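PDB 2GAN: 182aa long hypothetical protein from Pyrococcus horikoshii, which is of unknown function but belongs to the GNAT family and is therefore a putative acetyltransferase, probably using acetyl-CoA as acyl donor. Local coordinates for residues W96-I109 against A131-V145. Residues are numbered along the deposited sequence; the frame is centred on the assembly and turned at random.
Sequences WVPEELMNEKVGLI and AVKRLRSLGKDPYVV
Val106, Gly107 and Leu108 pair in parallel with Asp141, Pro142 and Tyr143 through four backbone hydrogen bonds, the first from Asp141 N to Lys105 O and the last from Ile109 N to Tyr143 O, while the segment axes diverge by 45°. At Ile109 the strands part and a water bridges Ile109 O and Val145 N, consistent with the splay between parallel central strands of GNAT folds where relatives bind acetyl-CoA. Over one face of the Trp96 indole stands Val145, its CB 3.4 Å from the centroid of the six-membered ring in a CH-pi contact; Val97 CG2 lies on the opposite face, nearer the rim. With chi1 at 54°, Trp96 CG sits between backbone N and carbonyl carbon, which brings the ring flat beneath the valine. Shortening Trp96 to an alanine is likely to take away the aromatic floor under Val145 and open a gap there. Leu101 CD2 approaches Tyr143 CE1 obliquely at 3.4 Å, and Val106 CG1 lies 3.9 Å from Tyr143 CD2. On the other side of the sheet Ile109 reaches helix 123-137: its CG1 lies 3.6 Å from Leu135 CD1, and its CD1 meets Ala131 CB and Pro142 CB. Gly107, with no side chain, has its CA approached by Lys140 CB and Leu135 CD2. Where the two strands begin, Lys140, bent at chi2 (-70°), turns NZ onto both Glu104 O (2.6 Å) and Glu104 OE2 (2.8 Å), the latter a salt bridge met from above the carboxylate plane. Lys105 NZ returns a bond to Gly139 O, 2.9 Å away, at the Schellman turn ending the helix. This right-handed beta-alpha-beta unit of the GNAT fold thus combines an apolar interior with a salt bridge and two lysine-to-carbonyl bonds at the start of the strands, where Glu104, also paired with Arg88, would probably offset the lysine charge.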
loop_
_atom_site.group_PDB
_atom_site.type_symbol
_atom_site.label_atom_id
_atom_site.label_comp_id
_atom_site.label_asym_id
_atom_site.label_seq_id
_atom_site.Cartn_x
_atom_site.Cartn_y
_atom_site.Cartn_z
ATOM N N TRP A 96 17.612 -7.655 6.624
ATOM C CA TRP A 96 17.648 -6.665 5.552
ATOM C C TRP A 96 18.776 -5.633 5.679
ATOM O O TRP A 96 19.040 -4.894 4.737
ATOM C CB TRP A 96 16.288 -5.946 5.431
ATOM C CG TRP A 96 15.787 -5.334 6.708
ATOM C CD1 TRP A 96 15.046 -5.953 7.690
ATOM C CD2 TRP A 96 16.045 -4.007 7.181
ATOM N NE1 TRP A 96 14.845 -5.093 8.735
ATOM C CE2 TRP A 96 15.445 -3.893 8.453
ATOM C CE3 TRP A 96 16.734 -2.905 6.653
ATOM C CZ2 TRP A 96 15.505 -2.714 9.210
ATOM C CZ3 TRP A 96 16.797 -1.733 7.402
ATOM C CH2 TRP A 96 16.186 -1.647 8.671
ATOM N N VAL A 97 19.454 -5.603 6.823
ATOM C CA VAL A 97 20.525 -4.628 7.056
ATOM C C VAL A 97 21.882 -4.836 6.365
ATOM O O VAL A 97 22.642 -5.734 6.706
ATOM C CB VAL A 97 20.778 -4.455 8.570
ATOM C CG1 VAL A 97 21.967 -3.525 8.804
ATOM C CG2 VAL A 97 19.530 -3.875 9.232
ATOM N N PRO A 98 22.215 -3.969 5.394
ATOM C CA PRO A 98 23.491 -4.090 4.685
ATOM C C PRO A 98 24.668 -3.571 5.518
ATOM O O PRO A 98 24.488 -2.918 6.553
ATOM C CB PRO A 98 23.263 -3.246 3.437
ATOM C CG PRO A 98 22.472 -2.098 3.986
ATOM C CD PRO A 98 21.451 -2.810 4.895
ATOM N N GLU A 99 25.875 -3.865 5.045
ATOM C CA GLU A 99 27.098 -3.449 5.714
ATOM C C GLU A 99 27.174 -1.928 5.876
ATOM O O GLU A 99 27.736 -1.431 6.851
ATOM C CB GLU A 99 28.311 -3.991 4.933
ATOM C CG GLU A 99 29.464 -3.009 4.667
ATOM C CD GLU A 99 29.216 -2.089 3.466
ATOM O OE1 GLU A 99 28.813 -2.591 2.388
ATOM O OE2 GLU A 99 29.452 -0.866 3.598
ATOM N N GLU A 100 26.595 -1.186 4.938
ATOM C CA GLU A 100 26.640 0.265 5.041
ATOM C C GLU A 100 25.846 0.790 6.235
ATOM O O GLU A 100 26.086 1.905 6.690
ATOM C CB GLU A 100 26.153 0.913 3.746
ATOM C CG GLU A 100 27.091 0.663 2.565
ATOM C CD GLU A 100 26.542 -0.363 1.598
ATOM O OE1 GLU A 100 26.061 -1.424 2.061
ATOM O OE2 GLU A 100 26.601 -0.115 0.372
ATOM N N LEU A 101 24.906 0.000 6.755
ATOM C CA LEU A 101 24.148 0.449 7.917
ATOM C C LEU A 101 24.653 -0.182 9.211
ATOM O O LEU A 101 23.996 -0.094 10.249
ATOM C CB LEU A 101 22.655 0.155 7.764
ATOM C CG LEU A 101 21.870 0.947 6.719
ATOM C CD1 LEU A 101 20.402 0.954 7.139
ATOM C CD2 LEU A 101 22.384 2.373 6.616
HETATM N N MSE A 102 25.814 -0.822 9.163
HETATM C CA MSE A 102 26.345 -1.431 10.372
HETATM C C MSE A 102 27.375 -0.529 11.031
HETATM O O MSE A 102 28.538 -0.894 11.144
HETATM C CB MSE A 102 26.969 -2.793 10.063
HETATM C CG MSE A 102 25.982 -3.813 9.533
HETATM SE SE MSE A 102 26.858 -5.472 9.085
HETATM C CE MSE A 102 25.398 -6.373 8.207
ATOM N N ASN A 103 26.944 0.651 11.471
ATOM C CA ASN A 103 27.852 1.586 12.128
ATOM C C ASN A 103 27.192 2.244 13.345
ATOM O O ASN A 103 25.973 2.193 13.504
ATOM C CB ASN A 103 28.328 2.647 11.137
ATOM C CG ASN A 103 27.260 3.653 10.811
ATOM O OD1 ASN A 103 26.866 4.456 11.658
ATOM N ND2 ASN A 103 26.779 3.616 9.580
ATOM N N GLU A 104 28.012 2.866 14.189
ATOM C CA GLU A 104 27.568 3.502 15.430
ATOM C C GLU A 104 26.482 4.569 15.324
ATOM O O GLU A 104 25.767 4.809 16.293
ATOM C CB GLU A 104 28.776 4.085 16.166
ATOM C CG GLU A 104 28.535 4.431 17.632
ATOM C CD GLU A 104 28.259 3.208 18.497
ATOM O OE1 GLU A 104 28.958 2.186 18.330
ATOM O OE2 GLU A 104 27.358 3.271 19.361
ATOM N N LYS A 105 26.356 5.224 14.175
ATOM C CA LYS A 105 25.320 6.242 14.043
ATOM C C LYS A 105 23.999 5.710 13.492
ATOM O O LYS A 105 23.097 6.489 13.193
ATOM C CB LYS A 105 25.803 7.404 13.171
ATOM C CG LYS A 105 26.759 8.344 13.900
ATOM C CD LYS A 105 26.737 9.748 13.306
ATOM C CE LYS A 105 25.394 10.448 13.531
ATOM N NZ LYS A 105 25.133 10.802 14.955
ATOM N N VAL A 106 23.875 4.393 13.365
ATOM C CA VAL A 106 22.640 3.810 12.840
ATOM C C VAL A 106 21.618 3.454 13.921
ATOM O O VAL A 106 21.941 2.822 14.928
ATOM C CB VAL A 106 22.921 2.542 11.977
ATOM C CG1 VAL A 106 21.616 1.901 11.547
ATOM C CG2 VAL A 106 23.725 2.920 10.740
ATOM N N GLY A 107 20.378 3.876 13.694
ATOM C CA GLY A 107 19.290 3.589 14.609
ATOM C C GLY A 107 18.127 3.025 13.807
ATOM O O GLY A 107 17.698 3.628 12.822
ATOM N N LEU A 108 17.615 1.873 14.230
ATOM C CA LEU A 108 16.515 1.211 13.535
ATOM C C LEU A 108 15.156 1.345 14.216
ATOM O O LEU A 108 15.032 1.156 15.423
ATOM C CB LEU A 108 16.833 -0.280 13.377
ATOM C CG LEU A 108 17.718 -0.790 12.244
ATOM C CD1 LEU A 108 18.726 0.240 11.822
ATOM C CD2 LEU A 108 18.388 -2.075 12.686
ATOM N N ILE A 109 14.141 1.677 13.425
ATOM C CA ILE A 109 12.778 1.781 13.920
ATOM C C ILE A 109 12.002 0.683 13.213
ATOM O O ILE A 109 12.158 0.490 12.011
ATOM C CB ILE A 109 12.142 3.144 13.571
ATOM C CG1 ILE A 109 12.715 4.228 14.499
ATOM C CG2 ILE A 109 10.609 3.054 13.674
ATOM C CD1 ILE A 109 12.278 5.645 14.165
ATOM N N ALA A 131 9.790 8.062 18.825
ATOM C CA ALA A 131 10.853 7.162 18.397
ATOM C C ALA A 131 12.008 7.883 17.720
ATOM O O ALA A 131 13.174 7.594 17.986
ATOM C CB ALA A 131 10.289 6.095 17.464
ATOM N N VAL A 132 11.691 8.808 16.827
ATOM C CA VAL A 132 12.729 9.539 16.142
ATOM C C VAL A 132 13.559 10.327 17.150
ATOM O O VAL A 132 14.797 10.316 17.091
ATOM C CB VAL A 132 12.127 10.481 15.096
ATOM C CG1 VAL A 132 13.179 11.450 14.603
ATOM C CG2 VAL A 132 11.567 9.659 13.936
ATOM N N LYS A 133 12.891 10.999 18.087
ATOM C CA LYS A 133 13.615 11.778 19.100
ATOM C C LYS A 133 14.420 10.899 20.057
ATOM O O LYS A 133 15.543 11.246 20.429
ATOM C CB LYS A 133 12.652 12.668 19.893
ATOM C CG LYS A 133 12.443 14.032 19.245
ATOM C CD LYS A 133 11.317 14.829 19.890
ATOM C CE LYS A 133 11.007 16.076 19.066
ATOM N NZ LYS A 133 9.683 16.661 19.417
ATOM N N ARG A 134 13.858 9.763 20.451
ATOM C CA ARG A 134 14.574 8.877 21.351
ATOM C C ARG A 134 15.898 8.484 20.696
ATOM O O ARG A 134 16.956 8.600 21.307
ATOM C CB ARG A 134 13.735 7.637 21.653
ATOM C CG ARG A 134 14.459 6.565 22.453
ATOM C CD ARG A 134 14.962 7.085 23.786
ATOM N NE ARG A 134 15.657 6.023 24.507
ATOM C CZ ARG A 134 16.332 6.197 25.636
ATOM N NH1 ARG A 134 16.415 7.396 26.189
ATOM N NH2 ARG A 134 16.931 5.169 26.208
ATOM N N LEU A 135 15.843 8.036 19.446
ATOM C CA LEU A 135 17.060 7.649 18.751
ATOM C C LEU A 135 18.042 8.813 18.685
ATOM O O LEU A 135 19.222 8.647 18.986
ATOM C CB LEU A 135 16.740 7.145 17.346
ATOM C CG LEU A 135 16.156 5.728 17.307
ATOM C CD1 LEU A 135 15.837 5.377 15.879
ATOM C CD2 LEU A 135 17.150 4.719 17.899
ATOM N N ARG A 136 17.550 9.990 18.305
ATOM C CA ARG A 136 18.398 11.171 18.229
ATOM C C ARG A 136 19.105 11.433 19.556
ATOM O O ARG A 136 20.307 11.673 19.589
ATOM C CB ARG A 136 17.574 12.402 17.820
ATOM C CG ARG A 136 17.365 12.518 16.318
ATOM C CD ARG A 136 16.438 13.666 15.956
ATOM N NE ARG A 136 16.890 14.961 16.473
ATOM C CZ ARG A 136 17.880 15.688 15.955
ATOM N NH1 ARG A 136 18.549 15.261 14.890
ATOM N NH2 ARG A 136 18.195 16.853 16.505
ATOM N N SER A 137 18.366 11.365 20.654
ATOM C CA SER A 137 18.964 11.610 21.958
ATOM C C SER A 137 20.032 10.570 22.265
ATOM O O SER A 137 20.772 10.708 23.233
ATOM C CB SER A 137 17.896 11.563 23.046
ATOM O OG SER A 137 17.486 10.227 23.262
ATOM N N LEU A 138 20.095 9.519 21.451
ATOM C CA LEU A 138 21.083 8.460 21.637
ATOM C C LEU A 138 22.216 8.639 20.627
ATOM O O LEU A 138 23.107 7.795 20.528
ATOM C CB LEU A 138 20.436 7.074 21.451
ATOM C CG LEU A 138 19.326 6.637 22.421
ATOM C CD1 LEU A 138 18.892 5.192 22.118
ATOM C CD2 LEU A 138 19.825 6.733 23.847
ATOM N N GLY A 139 22.172 9.746 19.888
ATOM C CA GLY A 139 23.184 10.036 18.891
ATOM C C GLY A 139 23.078 9.163 17.651
ATOM O O GLY A 139 24.073 8.959 16.947
ATOM N N LYS A 140 21.876 8.652 17.375
ATOM C CA LYS A 140 21.652 7.781 16.211
ATOM C C LYS A 140 20.732 8.386 15.156
ATOM O O LYS A 140 19.877 9.201 15.464
ATOM C CB LYS A 140 21.013 6.452 16.646
ATOM C CG LYS A 140 21.640 5.764 17.847
ATOM C CD LYS A 140 23.008 5.191 17.545
ATOM C CE LYS A 140 23.552 4.457 18.768
ATOM N NZ LYS A 140 24.758 3.673 18.441
ATOM N N ASP A 141 20.904 7.968 13.911
ATOM C CA ASP A 141 20.036 8.422 12.840
ATOM C C ASP A 141 18.997 7.325 12.608
ATOM O O ASP A 141 19.337 6.137 12.588
ATOM C CB ASP A 141 20.830 8.657 11.561
ATOM C CG ASP A 141 21.789 9.806 11.691
ATOM O OD1 ASP A 141 21.352 10.865 12.192
ATOM O OD2 ASP A 141 22.965 9.653 11.292
ATOM N N PRO A 142 17.716 7.711 12.458
ATOM C CA PRO A 142 16.595 6.788 12.229
ATOM C C PRO A 142 16.525 6.178 10.824
ATOM O O PRO A 142 16.559 6.898 9.826
ATOM C CB PRO A 142 15.364 7.653 12.512
ATOM C CG PRO A 142 15.872 8.721 13.424
ATOM C CD PRO A 142 17.217 9.046 12.834
ATOM N N TYR A 143 16.393 4.853 10.763
ATOM C CA TYR A 143 16.282 4.118 9.498
ATOM C C TYR A 143 15.111 3.144 9.596
ATOM O O TYR A 143 14.820 2.627 10.673
ATOM C CB TYR A 143 17.544 3.302 9.227
ATOM C CG TYR A 143 18.750 4.096 8.791
ATOM C CD1 TYR A 143 19.045 4.249 7.444
ATOM C CD2 TYR A 143 19.605 4.678 9.727
ATOM C CE1 TYR A 143 20.163 4.958 7.027
ATOM C CE2 TYR A 143 20.728 5.394 9.322
ATOM C CZ TYR A 143 21.000 5.527 7.966
ATOM O OH TYR A 143 22.110 6.215 7.545
ATOM N N VAL A 144 14.441 2.889 8.473
ATOM C CA VAL A 144 13.319 1.947 8.443
ATOM C C VAL A 144 13.379 1.127 7.168
ATOM O O VAL A 144 14.069 1.499 6.220
ATOM C CB VAL A 144 11.940 2.656 8.468
ATOM C CG1 VAL A 144 11.697 3.293 9.813
ATOM C CG2 VAL A 144 11.863 3.684 7.350
ATOM N N VAL A 145 12.659 0.007 7.145
ATOM C CA VAL A 145 12.621 -0.839 5.963
ATOM C C VAL A 145 11.165 -0.947 5.543
ATOM O O VAL A 145 10.272 -0.918 6.386
ATOM C CB VAL A 145 13.185 -2.264 6.238
ATOM C CG1 VAL A 145 12.281 -3.025 7.208
ATOM C CG2 VAL A 145 13.314 -3.026 4.925
HETATM O O HOH W 1 11.189 -0.856 9.712
#